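PDB 5W2F: eukaryotic translation initiation factor 2D from Homo sapiens, which delivers tRNA to the P-site of the eukaryotic ribosome independently of GTP, this chain being its C-terminal SWIB/MDM2 and SUI1 part. Local coordinates for residues 20-25 and 34-39; 25-30 and 105-110; 63-68 and 80-85; 135-140 and 186-191; 158-161 and 166-169. One frame throughout, in Å; residues are numbered along the deposited sequence.

Contact 1: 20-25 and 34-39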
# COMPACT_ATOMS: atom_id res chain seq x y z
N SER A 20 19.45 -2.04 -14.44
CA SER A 20 19.64 -1.93 -13.00
C SER A 20 19.58 -3.27 -12.27
O SER A 20 19.87 -3.34 -11.09
CB SER A 20 18.61 -0.97 -12.38
OG SER A 20 17.33 -1.57 -12.38
N GLY A 21 19.13 -4.32 -12.97
CA GLY A 21 19.10 -5.67 -12.44
C GLY A 21 17.84 -6.00 -11.66
O GLY A 21 17.88 -6.90 -10.84
N HIS A 22 16.74 -5.29 -11.94
CA HIS A 22 15.51 -5.47 -11.16
C HIS A 22 14.45 -6.01 -12.11
O HIS A 22 14.13 -5.39 -13.11
CB HIS A 22 15.08 -4.11 -10.60
CG HIS A 22 15.95 -3.65 -9.48
ND1 HIS A 22 16.84 -2.61 -9.61
CD2 HIS A 22 16.11 -4.14 -8.23
CE1 HIS A 22 17.50 -2.46 -8.47
NE2 HIS A 22 17.07 -3.37 -7.62
N LYS A 23 13.94 -7.19 -11.79
CA LYS A 23 13.03 -7.92 -12.66
C LYS A 23 11.58 -7.54 -12.40
O LYS A 23 11.26 -6.83 -11.43
CB LYS A 23 13.22 -9.44 -12.46
CG LYS A 23 12.96 -9.96 -11.05
CD LYS A 23 13.05 -11.48 -11.00
CE LYS A 23 12.86 -12.01 -9.58
NZ LYS A 23 13.99 -11.65 -8.67
N LYS A 24 10.70 -8.03 -13.27
CA LYS A 24 9.26 -7.95 -13.02
C LYS A 24 9.00 -8.51 -11.63
O LYS A 24 9.48 -9.61 -11.30
CB LYS A 24 8.47 -8.76 -14.05
CG LYS A 24 7.00 -8.99 -13.70
CD LYS A 24 6.32 -9.81 -14.78
CE LYS A 24 4.82 -9.95 -14.53
NZ LYS A 24 4.49 -10.54 -13.20
N GLY A 25 8.23 -7.76 -10.84
CA GLY A 25 7.92 -8.16 -9.48
C GLY A 25 8.87 -7.69 -8.39
O GLY A 25 8.61 -7.93 -7.20
N ARG A 34 14.10 6.59 -8.30
CA ARG A 34 14.65 7.85 -8.75
C ARG A 34 16.08 7.68 -9.26
O ARG A 34 16.42 8.13 -10.37
CB ARG A 34 14.53 8.92 -7.66
CG ARG A 34 13.08 9.36 -7.43
CD ARG A 34 12.95 10.31 -6.23
NE ARG A 34 11.55 10.60 -5.89
CZ ARG A 34 10.75 11.44 -6.55
NH1 ARG A 34 9.48 11.61 -6.15
NH2 ARG A 34 11.18 12.13 -7.61
N THR A 35 16.91 7.01 -8.48
CA THR A 35 18.28 6.74 -8.89
C THR A 35 18.33 5.96 -10.20
O THR A 35 19.12 6.28 -11.11
CB THR A 35 19.02 5.99 -7.78
OG1 THR A 35 19.08 6.83 -6.63
CG2 THR A 35 20.40 5.58 -8.20
N ILE A 36 17.50 4.93 -10.29
CA ILE A 36 17.50 4.07 -11.48
C ILE A 36 17.12 4.84 -12.74
O ILE A 36 17.74 4.70 -13.80
CB ILE A 36 16.58 2.87 -11.27
CG1 ILE A 36 17.21 1.92 -10.26
CG2 ILE A 36 16.27 2.14 -12.57
CD1 ILE A 36 16.23 0.96 -9.63
N VAL A 37 16.07 5.64 -12.62
CA VAL A 37 15.59 6.38 -13.78
C VAL A 37 16.58 7.46 -14.20
O VAL A 37 16.81 7.66 -15.41
CB VAL A 37 14.17 6.93 -13.53
CG1 VAL A 37 13.73 7.86 -14.65
CG2 VAL A 37 13.18 5.77 -13.39
N ILE A 38 17.16 8.16 -13.23
CA ILE A 38 18.18 9.16 -13.54
C ILE A 38 19.35 8.49 -14.25
O ILE A 38 19.83 9.00 -15.27
CB ILE A 38 18.60 9.95 -12.29
CG1 ILE A 38 17.44 10.87 -11.86
CG2 ILE A 38 19.84 10.79 -12.56
CD1 ILE A 38 17.58 11.46 -10.47
N ASN A 39 19.79 7.35 -13.73
CA ASN A 39 20.90 6.63 -14.35
C ASN A 39 20.57 6.13 -15.75
O ASN A 39 21.42 6.18 -16.65
CB ASN A 39 21.36 5.46 -13.49
CG ASN A 39 22.09 5.91 -12.25
OD1 ASN A 39 22.56 7.04 -12.16
ND2 ASN A 39 22.19 5.02 -11.27
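Ser20 and Ile36 bring the backbones closest, 6.5 Å from CA to CA, where a loop leaving helix 14-17 passes the flank of helix 30-43. The turn that steers the loop is a Schellman motif within the SWIB/MDM2 region: Gly21, with its positive phi of 86°, is the C-prime residue, and His22 N is hydrogen-bonded back to Phe17 O. The residues before and after that glycine, Ser20 and His22, both meet one isoleucine. Ile36 lies against Ser20 with both branches, CG1 at 3.8 Å from Ser20 CB and CG2 at 3.9 Å from Ser20 OG. Its longer branch goes on to the imidazole, where CD1 sits 3.6 Å from His22 ND1 and touches CE1 as well, approaching the ring at a slant. Ile36 CG1 is anti to its own carbonyl carbon (chi1 -71°), and with chi2 extended this sends CD1 out to the ring. The contact illustrates how a polar bond can hold a ring in place for an aliphatic neighbour. Ser20 OG sits in the imidazole plane, restraining rotation of the ring, and is itself also hydrogen-bonded to Phe17 O at the end of the helix. Leu28 on strand 27-28 and Phe17 pack against Ile36 too, making it a shared point between two helices and a strand. The hydrogen bond that steadies the ring, His22 ND1 to Ser20 OG, measures 3.0 Å.

Contact 2: 25-30 and 105-110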
# COMPACT_ATOMS: atom_id res chain seq x y z
N GLY A 25 8.23 -7.76 -10.84
CA GLY A 25 7.92 -8.16 -9.48
C GLY A 25 8.87 -7.69 -8.39
O GLY A 25 8.61 -7.93 -7.20
N SER A 26 9.96 -7.02 -8.76
CA SER A 26 10.88 -6.53 -7.75
C SER A 26 10.22 -5.34 -7.06
O SER A 26 9.43 -4.59 -7.67
CB SER A 26 12.25 -6.16 -8.32
OG SER A 26 12.10 -5.35 -9.44
N PHE A 27 10.52 -5.20 -5.78
CA PHE A 27 10.02 -4.10 -4.98
C PHE A 27 11.13 -3.10 -4.71
O PHE A 27 12.23 -3.49 -4.32
CB PHE A 27 9.45 -4.64 -3.67
CG PHE A 27 8.23 -5.49 -3.86
CD1 PHE A 27 6.97 -4.90 -3.93
CD2 PHE A 27 8.32 -6.86 -4.01
CE1 PHE A 27 5.84 -5.67 -4.15
CE2 PHE A 27 7.19 -7.63 -4.24
CZ PHE A 27 5.95 -7.04 -4.30
N LEU A 28 10.80 -1.83 -4.90
CA LEU A 28 11.76 -0.75 -4.81
C LEU A 28 11.21 0.38 -3.96
O LEU A 28 10.01 0.68 -4.01
CB LEU A 28 12.06 -0.21 -6.22
CG LEU A 28 12.73 -1.19 -7.19
CD1 LEU A 28 12.73 -0.63 -8.60
CD2 LEU A 28 14.14 -1.46 -6.70
N GLU A 29 12.10 1.05 -3.24
CA GLU A 29 11.74 2.30 -2.58
C GLU A 29 11.73 3.42 -3.64
O GLU A 29 12.40 3.33 -4.68
CB GLU A 29 12.74 2.64 -1.47
CG GLU A 29 12.80 1.56 -0.38
CD GLU A 29 13.79 1.88 0.71
OE1 GLU A 29 14.11 3.05 0.92
OE2 GLU A 29 14.24 0.95 1.39
N GLY A 30 10.98 4.48 -3.36
CA GLY A 30 10.91 5.61 -4.28
C GLY A 30 12.30 6.16 -4.59
O GLY A 30 12.59 6.49 -5.74
N VAL A 105 5.68 -7.75 2.86
CA VAL A 105 5.41 -6.95 1.68
C VAL A 105 3.97 -7.18 1.21
O VAL A 105 3.50 -8.32 1.14
CB VAL A 105 6.41 -7.29 0.56
CG1 VAL A 105 6.11 -6.49 -0.70
CG2 VAL A 105 7.84 -7.03 1.05
N LYS A 106 3.29 -6.09 0.86
CA LYS A 106 1.95 -6.14 0.31
C LYS A 106 1.91 -5.38 -1.00
O LYS A 106 2.54 -4.33 -1.13
CB LYS A 106 1.01 -5.48 1.29
CG LYS A 106 0.78 -6.27 2.57
CD LYS A 106 -0.17 -7.43 2.30
CE LYS A 106 -0.41 -8.28 3.51
NZ LYS A 106 -1.40 -9.34 3.23
N LYS A 107 1.14 -5.90 -1.95
CA LYS A 107 0.82 -5.18 -3.18
C LYS A 107 -0.50 -4.42 -3.01
O LYS A 107 -1.45 -4.90 -2.39
CB LYS A 107 0.74 -6.12 -4.34
CG LYS A 107 2.09 -6.70 -4.66
CD LYS A 107 2.06 -7.55 -5.91
CE LYS A 107 1.93 -6.71 -7.16
NZ LYS A 107 2.43 -7.46 -8.33
N GLY A 108 -0.53 -3.24 -3.59
CA GLY A 108 -1.71 -2.40 -3.59
C GLY A 108 -1.48 -1.12 -2.83
O GLY A 108 -0.46 -0.93 -2.17
N ARG A 109 -2.44 -0.23 -2.94
CA ARG A 109 -2.44 0.98 -2.16
C ARG A 109 -2.75 0.64 -0.72
O ARG A 109 -3.45 -0.33 -0.42
CB ARG A 109 -3.46 1.98 -2.72
CG ARG A 109 -3.12 2.35 -4.16
CD ARG A 109 -3.64 3.71 -4.56
NE ARG A 109 -3.21 4.03 -5.92
CZ ARG A 109 -1.98 4.41 -6.28
NH1 ARG A 109 -1.00 4.56 -5.39
NH2 ARG A 109 -1.73 4.66 -7.56
N ILE A 110 -2.17 1.43 0.18
CA ILE A 110 -2.42 1.27 1.59
C ILE A 110 -3.92 1.62 1.78
O ILE A 110 -4.40 2.62 1.22
CB ILE A 110 -1.49 2.18 2.45
CG1 ILE A 110 0.00 1.91 2.15
CG2 ILE A 110 -1.75 1.96 3.94
CD1 ILE A 110 0.96 3.02 2.54
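Phe27 receives Val105 squarely on one face: CG1 of the valine stands 3.5 Å from the centroid of the Phe27 ring, 10° off the normal, a CH-pi contact centred enough that all six ring carbons lie within about 4 Å of that methyl. The two side chains arrive from opposite directions. With CG1 anti to the backbone N (chi1 177°), Val105 presents this single methyl to the ring. Lys107 takes a different part of the same ring: its CG lies at the edge, near the ring plane, 3.9 Å from Phe27 CZ, while the lysine chain runs across the phenylalanine at about a right angle. Lys107 thus contributes a methylene to the ring edge, and its NZ is hydrogen-bonded to Gln91 OE1. Further out, Phe27 also rests on Cys8 and Ala93. These belong to the inner strands of a four-stranded antiparallel sheet whose outermost strands are 27-28 and 104-107. Phe27 and Val105 have CA atoms 8.6 Å apart, a separation short for strands with two others between them, consistent with a strongly curled sheet. The ring bridges its two outer strands over strands 4-8 and 91-96, while Leu28, the next residue, packs on helix 30-43.

Contact 3: 63-68 and 80-85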
# COMPACT_ATOMS: atom_id res chain seq x y z
N ASP A 63 7.15 3.78 -24.45
CA ASP A 63 6.31 2.60 -24.40
C ASP A 63 5.73 2.39 -23.00
O ASP A 63 4.57 2.05 -22.85
CB ASP A 63 7.13 1.38 -24.83
CG ASP A 63 6.35 0.09 -24.78
OD1 ASP A 63 5.23 0.04 -25.33
OD2 ASP A 63 6.88 -0.89 -24.20
N CYS A 64 6.55 2.62 -21.98
CA CYS A 64 6.06 2.29 -20.66
C CYS A 64 5.53 3.42 -19.81
O CYS A 64 4.87 3.13 -18.81
CB CYS A 64 7.04 1.39 -19.91
SG CYS A 64 8.59 2.14 -19.45
N ILE A 65 5.77 4.69 -20.18
CA ILE A 65 5.08 5.78 -19.47
C ILE A 65 4.11 6.65 -20.26
O ILE A 65 3.27 7.32 -19.64
CB ILE A 65 6.04 6.66 -18.64
CG1 ILE A 65 7.03 7.39 -19.51
CG2 ILE A 65 6.77 5.80 -17.60
CD1 ILE A 65 7.68 8.56 -18.81
N LEU A 66 4.17 6.64 -21.59
CA LEU A 66 3.23 7.44 -22.39
C LEU A 66 2.04 6.61 -22.87
O LEU A 66 2.19 5.44 -23.24
CB LEU A 66 3.92 8.05 -23.59
CG LEU A 66 5.17 8.88 -23.31
CD1 LEU A 66 5.66 9.44 -24.63
CD2 LEU A 66 4.90 10.00 -22.31
N GLU A 67 0.87 7.25 -22.89
CA GLU A 67 -0.36 6.62 -23.40
C GLU A 67 -0.33 6.58 -24.93
O GLU A 67 -0.60 5.54 -25.53
CB GLU A 67 -1.62 7.37 -22.92
CG GLU A 67 -1.71 7.69 -21.43
CD GLU A 67 -1.38 6.51 -20.53
OE1 GLU A 67 -1.84 5.38 -20.83
OE2 GLU A 67 -0.66 6.72 -19.53
N LYS A 68 -0.00 7.73 -25.53
CA LYS A 68 0.10 7.87 -26.98
C LYS A 68 1.48 8.43 -27.36
O LYS A 68 1.87 9.51 -26.88
CB LYS A 68 -1.00 8.80 -27.49
CG LYS A 68 -1.21 8.75 -29.00
CD LYS A 68 -1.98 9.96 -29.50
CE LYS A 68 -2.17 9.90 -31.00
NZ LYS A 68 -2.84 11.12 -31.53
N ASP A 80 11.52 15.79 -13.18
CA ASP A 80 10.53 15.49 -12.14
C ASP A 80 9.25 14.89 -12.70
O ASP A 80 8.67 14.00 -12.08
CB ASP A 80 10.27 16.70 -11.28
CG ASP A 80 11.46 17.03 -10.38
OD1 ASP A 80 11.68 16.28 -9.42
OD2 ASP A 80 12.19 18.02 -10.63
N SER A 81 8.82 15.35 -13.87
CA SER A 81 7.66 14.74 -14.50
C SER A 81 7.94 13.31 -14.92
O SER A 81 7.09 12.44 -14.78
CB SER A 81 7.25 15.54 -15.73
OG SER A 81 6.83 16.85 -15.34
N LEU A 82 9.13 13.08 -15.46
CA LEU A 82 9.52 11.74 -15.84
C LEU A 82 9.46 10.81 -14.64
O LEU A 82 8.90 9.72 -14.70
CB LEU A 82 10.93 11.76 -16.44
CG LEU A 82 11.55 10.41 -16.76
CD1 LEU A 82 10.70 9.65 -17.77
CD2 LEU A 82 12.98 10.61 -17.25
N LEU A 83 10.06 11.25 -13.53
CA LEU A 83 10.08 10.44 -12.33
C LEU A 83 8.67 10.21 -11.78
O LEU A 83 8.33 9.09 -11.43
CB LEU A 83 10.99 11.11 -11.30
CG LEU A 83 12.48 11.15 -11.66
CD1 LEU A 83 13.31 12.02 -10.72
CD2 LEU A 83 13.05 9.75 -11.73
N THR A 84 7.86 11.26 -11.75
CA THR A 84 6.48 11.14 -11.29
C THR A 84 5.69 10.14 -12.14
O THR A 84 4.96 9.30 -11.61
CB THR A 84 5.79 12.51 -11.32
OG1 THR A 84 6.45 13.35 -10.37
CG2 THR A 84 4.31 12.42 -10.99
N ARG A 85 5.82 10.24 -13.45
CA ARG A 85 5.09 9.31 -14.31
C ARG A 85 5.57 7.89 -14.11
O ARG A 85 4.77 6.95 -14.14
CB ARG A 85 5.17 9.74 -15.77
CG ARG A 85 4.41 11.02 -16.06
CD ARG A 85 4.27 11.21 -17.55
NE ARG A 85 3.88 12.56 -17.90
CZ ARG A 85 3.42 12.94 -19.09
NH1 ARG A 85 3.25 12.06 -20.08
NH2 ARG A 85 3.12 14.21 -19.29
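Ile65 meets Leu82 and Arg85 where the end of helix 59-65 comes up against helix 79-89, the CA atoms of Ile65 and Arg85 being 6.3 Å apart. From Ile65 CB the side chain divides. The CG2 branch stays close to the opposite backbone, 4.2 Å from Arg85 O. The other branch does the reaching: CG1 lies between the backbone N and the carbonyl carbon (chi1 64°), and from it the terminal CD1 goes in among the side chains of the second helix. There CD1 sits 3.4 Å from Leu82 CD1, tighter than an ordinary methyl contact, and 4.1 Å from Arg85 CB. Both neighbours run across the isoleucine at about a right angle. Arg85 shows how a charged residue can line an apolar contact with its stem and carry its charge beyond it. Its chain is extended from CG to NE, taking the guanidinium past Ile65 to Leu66, where NH1 lies 3.5 Å from Leu66 CD2. This is van der Waals contact, the methyl meeting the guanidinium at a slant. Around the pair, Leu77 of strand 76-78 touches both Ile65 and Arg85, and Leu57 packs on Ile65 and Leu66. Leu82 also rests on Val37 through its other methyl, so helix 79-89 packs against both helix 59-65 and helix 30-43 in the SWIB/MDM2 region.

Contact 4: 135-140 and 186-191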
# COMPACT_ATOMS: atom_id res chain seq x y z
N TYR A 135 -2.59 -5.63 6.82
CA TYR A 135 -1.48 -5.37 7.74
C TYR A 135 -0.83 -6.65 8.24
O TYR A 135 -0.04 -6.62 9.19
CB TYR A 135 -1.93 -4.46 8.89
CG TYR A 135 -2.30 -3.12 8.35
CD1 TYR A 135 -3.54 -2.90 7.76
CD2 TYR A 135 -1.40 -2.06 8.37
CE1 TYR A 135 -3.85 -1.68 7.17
CE2 TYR A 135 -1.72 -0.85 7.80
CZ TYR A 135 -2.95 -0.66 7.20
OH TYR A 135 -3.24 0.56 6.64
N GLY A 136 -1.10 -7.76 7.55
CA GLY A 136 -0.51 -9.03 7.92
C GLY A 136 -1.05 -9.68 9.17
O GLY A 136 -0.40 -10.57 9.72
N LEU A 137 -2.26 -9.30 9.56
CA LEU A 137 -2.89 -9.86 10.74
C LEU A 137 -3.94 -10.89 10.32
O LEU A 137 -4.69 -10.67 9.39
CB LEU A 137 -3.54 -8.76 11.57
CG LEU A 137 -2.57 -7.74 12.16
CD1 LEU A 137 -3.33 -6.61 12.81
CD2 LEU A 137 -1.61 -8.38 13.16
N ASP A 138 -3.95 -12.01 11.03
CA ASP A 138 -4.87 -13.13 10.76
C ASP A 138 -6.16 -12.85 11.50
O ASP A 138 -6.16 -12.83 12.72
CB ASP A 138 -4.23 -14.45 11.22
CG ASP A 138 -5.10 -15.67 10.94
OD1 ASP A 138 -6.24 -15.54 10.45
OD2 ASP A 138 -4.60 -16.78 11.20
N PRO A 139 -7.28 -12.67 10.77
CA PRO A 139 -8.54 -12.44 11.47
C PRO A 139 -8.90 -13.51 12.51
O PRO A 139 -9.47 -13.17 13.56
CB PRO A 139 -9.56 -12.37 10.33
CG PRO A 139 -8.78 -11.87 9.18
CD PRO A 139 -7.45 -12.55 9.31
N TYR A 140 -8.56 -14.79 12.26
CA TYR A 140 -8.89 -15.83 13.24
C TYR A 140 -8.08 -15.65 14.54
O TYR A 140 -8.58 -15.88 15.65
CB TYR A 140 -8.76 -17.24 12.63
CG TYR A 140 -9.93 -17.56 11.71
CD1 TYR A 140 -11.12 -18.01 12.23
CD2 TYR A 140 -9.88 -17.36 10.32
CE1 TYR A 140 -12.21 -18.26 11.43
CE2 TYR A 140 -10.99 -17.62 9.50
CZ TYR A 140 -12.15 -18.08 10.07
OH TYR A 140 -13.30 -18.35 9.32
N TYR A 186 0.47 -4.25 18.29
CA TYR A 186 1.05 -4.36 16.95
C TYR A 186 1.75 -3.10 16.46
O TYR A 186 2.34 -3.13 15.39
CB TYR A 186 -0.00 -4.86 15.94
CG TYR A 186 -0.46 -6.26 16.25
CD1 TYR A 186 0.46 -7.31 16.28
CD2 TYR A 186 -1.79 -6.56 16.50
CE1 TYR A 186 0.06 -8.62 16.57
CE2 TYR A 186 -2.19 -7.85 16.78
CZ TYR A 186 -1.27 -8.87 16.83
OH TYR A 186 -1.69 -10.16 17.12
N GLN A 187 1.69 -2.01 17.24
CA GLN A 187 2.44 -0.77 16.94
C GLN A 187 2.15 -0.21 15.55
O GLN A 187 3.01 0.37 14.88
CB GLN A 187 3.96 -0.99 17.13
CG GLN A 187 4.35 -1.25 18.57
CD GLN A 187 4.26 -0.01 19.44
OE1 GLN A 187 4.78 1.05 19.08
NE2 GLN A 187 3.59 -0.13 20.58
N LEU A 188 0.90 -0.37 15.11
CA LEU A 188 0.50 0.10 13.81
C LEU A 188 0.29 1.63 13.83
O LEU A 188 -0.05 2.19 14.87
CB LEU A 188 -0.77 -0.62 13.34
CG LEU A 188 -0.63 -2.11 13.07
CD1 LEU A 188 -1.97 -2.70 12.71
CD2 LEU A 188 0.35 -2.39 11.94
N PRO A 189 0.47 2.30 12.68
CA PRO A 189 0.31 3.76 12.68
C PRO A 189 -1.15 4.18 12.83
O PRO A 189 -2.02 3.71 12.07
CB PRO A 189 0.83 4.18 11.30
CG PRO A 189 1.57 3.01 10.80
CD PRO A 189 0.90 1.81 11.36
N ARG A 190 -1.41 5.10 13.75
CA ARG A 190 -2.74 5.60 13.97
C ARG A 190 -3.37 6.20 12.72
O ARG A 190 -4.57 6.08 12.53
CB ARG A 190 -2.69 6.63 15.11
CG ARG A 190 -3.98 7.36 15.39
CD ARG A 190 -5.16 6.45 15.73
NE ARG A 190 -6.35 7.27 15.99
CZ ARG A 190 -7.04 7.92 15.05
NH1 ARG A 190 -6.72 7.82 13.75
NH2 ARG A 190 -8.08 8.68 15.42
N LYS A 191 -2.57 6.83 11.85
CA LYS A 191 -3.12 7.45 10.65
C LYS A 191 -3.74 6.44 9.69
O LYS A 191 -4.44 6.83 8.76
CB LYS A 191 -2.05 8.29 9.93
CG LYS A 191 -0.96 7.53 9.23
CD LYS A 191 -0.01 8.47 8.52
CE LYS A 191 1.25 7.77 8.05
NZ LYS A 191 2.25 8.73 7.52
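Leu137 and Leu188 adopt the same torsions, each CG anti to its own carbonyl carbon (chi1 -64° and -66°), and each extended beyond, so that the two chains reach each other tip to tip with Leu137 CD1 4.1 Å from Leu188 CD1. The contact belongs to the SUI1 region, where the turn before helix 139-150 closes onto the loop that follows helix 175-185. Leucine branching lets one residue serve two partners: while CD1 faces Leu188, CD2 of Leu137 settles over the middle of the Tyr186 ring. This CH-pi contact measures 3.5 Å from Leu137 CD2 to the ring centroid, and lies almost on the ring normal. Leu188 likewise uses its second methyl, CD2, to touch Tyr135 CD2 at 4.0 Å. The hydroxyl of Tyr135 is hydrogen-bonded to Cys111 O, which anchors the far end of that ring. Leu182 of helix 175-185 packs on both leucines, and Ile113 on Tyr135 and Leu188, burying Tyr135 and the two leucines between helix and sheet. Just past the contact, Asp138 is the N-cap of helix 139-150: its OD1 accepts from Tyr140 N at 3.0 Å, with that nitrogen well above the carboxylate plane.

Contact 5: 158-161 and 166-169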
# COMPACT_ATOMS: atom_id res chain seq x y z
N PRO A 158 -16.96 -13.29 5.92
CA PRO A 158 -16.58 -12.46 4.76
C PRO A 158 -17.04 -11.02 4.94
O PRO A 158 -18.15 -10.77 5.41
CB PRO A 158 -17.32 -13.13 3.59
CG PRO A 158 -17.53 -14.53 4.04
CD PRO A 158 -17.80 -14.43 5.51
N ALA A 159 -16.17 -10.08 4.59
CA ALA A 159 -16.50 -8.68 4.66
C ALA A 159 -17.27 -8.32 3.40
O ALA A 159 -16.79 -8.56 2.31
CB ALA A 159 -15.25 -7.85 4.76
N PRO A 160 -18.47 -7.75 3.53
CA PRO A 160 -19.21 -7.38 2.32
C PRO A 160 -18.49 -6.31 1.51
O PRO A 160 -17.94 -5.35 2.08
CB PRO A 160 -20.55 -6.86 2.86
CG PRO A 160 -20.32 -6.55 4.28
CD PRO A 160 -19.20 -7.43 4.77
N GLY A 161 -18.45 -6.50 0.20
CA GLY A 161 -17.84 -5.53 -0.68
C GLY A 161 -17.09 -6.20 -1.79
O GLY A 161 -17.23 -7.40 -2.00
N LEU A 166 -11.76 -10.97 4.93
CA LEU A 166 -12.51 -11.38 6.10
C LEU A 166 -12.53 -10.24 7.10
O LEU A 166 -11.59 -9.45 7.18
CB LEU A 166 -11.82 -12.56 6.75
CG LEU A 166 -11.71 -13.82 5.88
CD1 LEU A 166 -10.85 -14.82 6.61
CD2 LEU A 166 -13.08 -14.36 5.57
N GLN A 167 -13.60 -10.20 7.86
CA GLN A 167 -13.73 -9.25 8.95
C GLN A 167 -13.97 -9.99 10.27
O GLN A 167 -14.45 -11.13 10.29
CB GLN A 167 -14.86 -8.26 8.70
CG GLN A 167 -16.24 -8.89 8.58
CD GLN A 167 -17.27 -7.86 8.23
OE1 GLN A 167 -16.96 -6.83 7.66
NE2 GLN A 167 -18.50 -8.16 8.52
N VAL A 168 -13.60 -9.34 11.36
CA VAL A 168 -13.88 -9.83 12.69
C VAL A 168 -15.06 -9.05 13.25
O VAL A 168 -15.08 -7.83 13.18
CB VAL A 168 -12.66 -9.66 13.60
CG1 VAL A 168 -12.96 -10.08 15.03
CG2 VAL A 168 -11.47 -10.42 13.04
N GLN A 169 -16.01 -9.77 13.83
CA GLN A 169 -17.09 -9.17 14.59
C GLN A 169 -16.94 -9.54 16.04
O GLN A 169 -16.72 -10.73 16.36
CB GLN A 169 -18.41 -9.62 14.03
CG GLN A 169 -18.68 -9.05 12.66
CD GLN A 169 -20.11 -9.31 12.20
OE1 GLN A 169 -20.70 -10.34 12.54
NE2 GLN A 169 -20.67 -8.37 11.42
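Gln167 lays one face of its side-chain amide over Ala159 and the CD end of the Pro160 ring. Ala159 CA sits beneath the middle of the group, 3.7 Å from Gln167 CD. Ala159 CB lies on that side near the oxygen, 3.5 Å from Gln167 OE1, and Pro160 CD below the space between the amide O and N, 3.7 Å from Gln167 OE1. Pro158 O is on that side too, and at 4.1 Å from Gln167 NE2 it makes no hydrogen bond; it stands off the flat of the amide instead of in line with an N-H. The proline ring of Pro160 and the glutamine chain cross at about a right angle. Gln167 CG lies between the backbone N and the carbonyl carbon (chi1 62°), and the chain is extended beyond it, which brings the amide over Ala159. This is the end of a beta hairpin in the SUI1 region, with strands 154-158 and 166-171 joined by a short loop. Pro158 and Leu166 form an antiparallel non-hydrogen-bonded pair, CA atoms 4.4 Å apart. Such a place suits a proline, because its missing N-H would not have pointed at the partner strand; the backbone hydrogen bonds of Ala159 with Ser165 and of Gln167 with Asn157 flank the pair. The CB atoms of Pro158 and Leu166 diverge, yet the tip of the leucine bends back until CD2 is 4.0 Å from Pro158 N. Val128 and Arg130 of the adjoining strand 124-130 also touch Gln167, and Arg130 NH2 is hydrogen-bonded to Pro160 O.

How the contacts relate
From the N terminus, contact 1 closes a short loop linking the exit of helix 14-17 to helix 30-43. Contact 2 opens before that loop is shut, sharing Gly25 with it, so the two cross; it closes only at strand 104-107, and contact 3 is nested inside. Contacts 1 and 3 meet where Val37 packs on Leu82 and Leu83, joining helix 30-43 to helix 79-89, which contact 3 in turn ties to helix 59-65. Contact 4 then opens in the SUI1 region and encloses contact 5, which touches it where Pro139 packs on Leu166 and Val168. Contact 2 lies between the two groups, reaching contact 1 through Leu28 and contact 4 through Ile110, which rests on Tyr135.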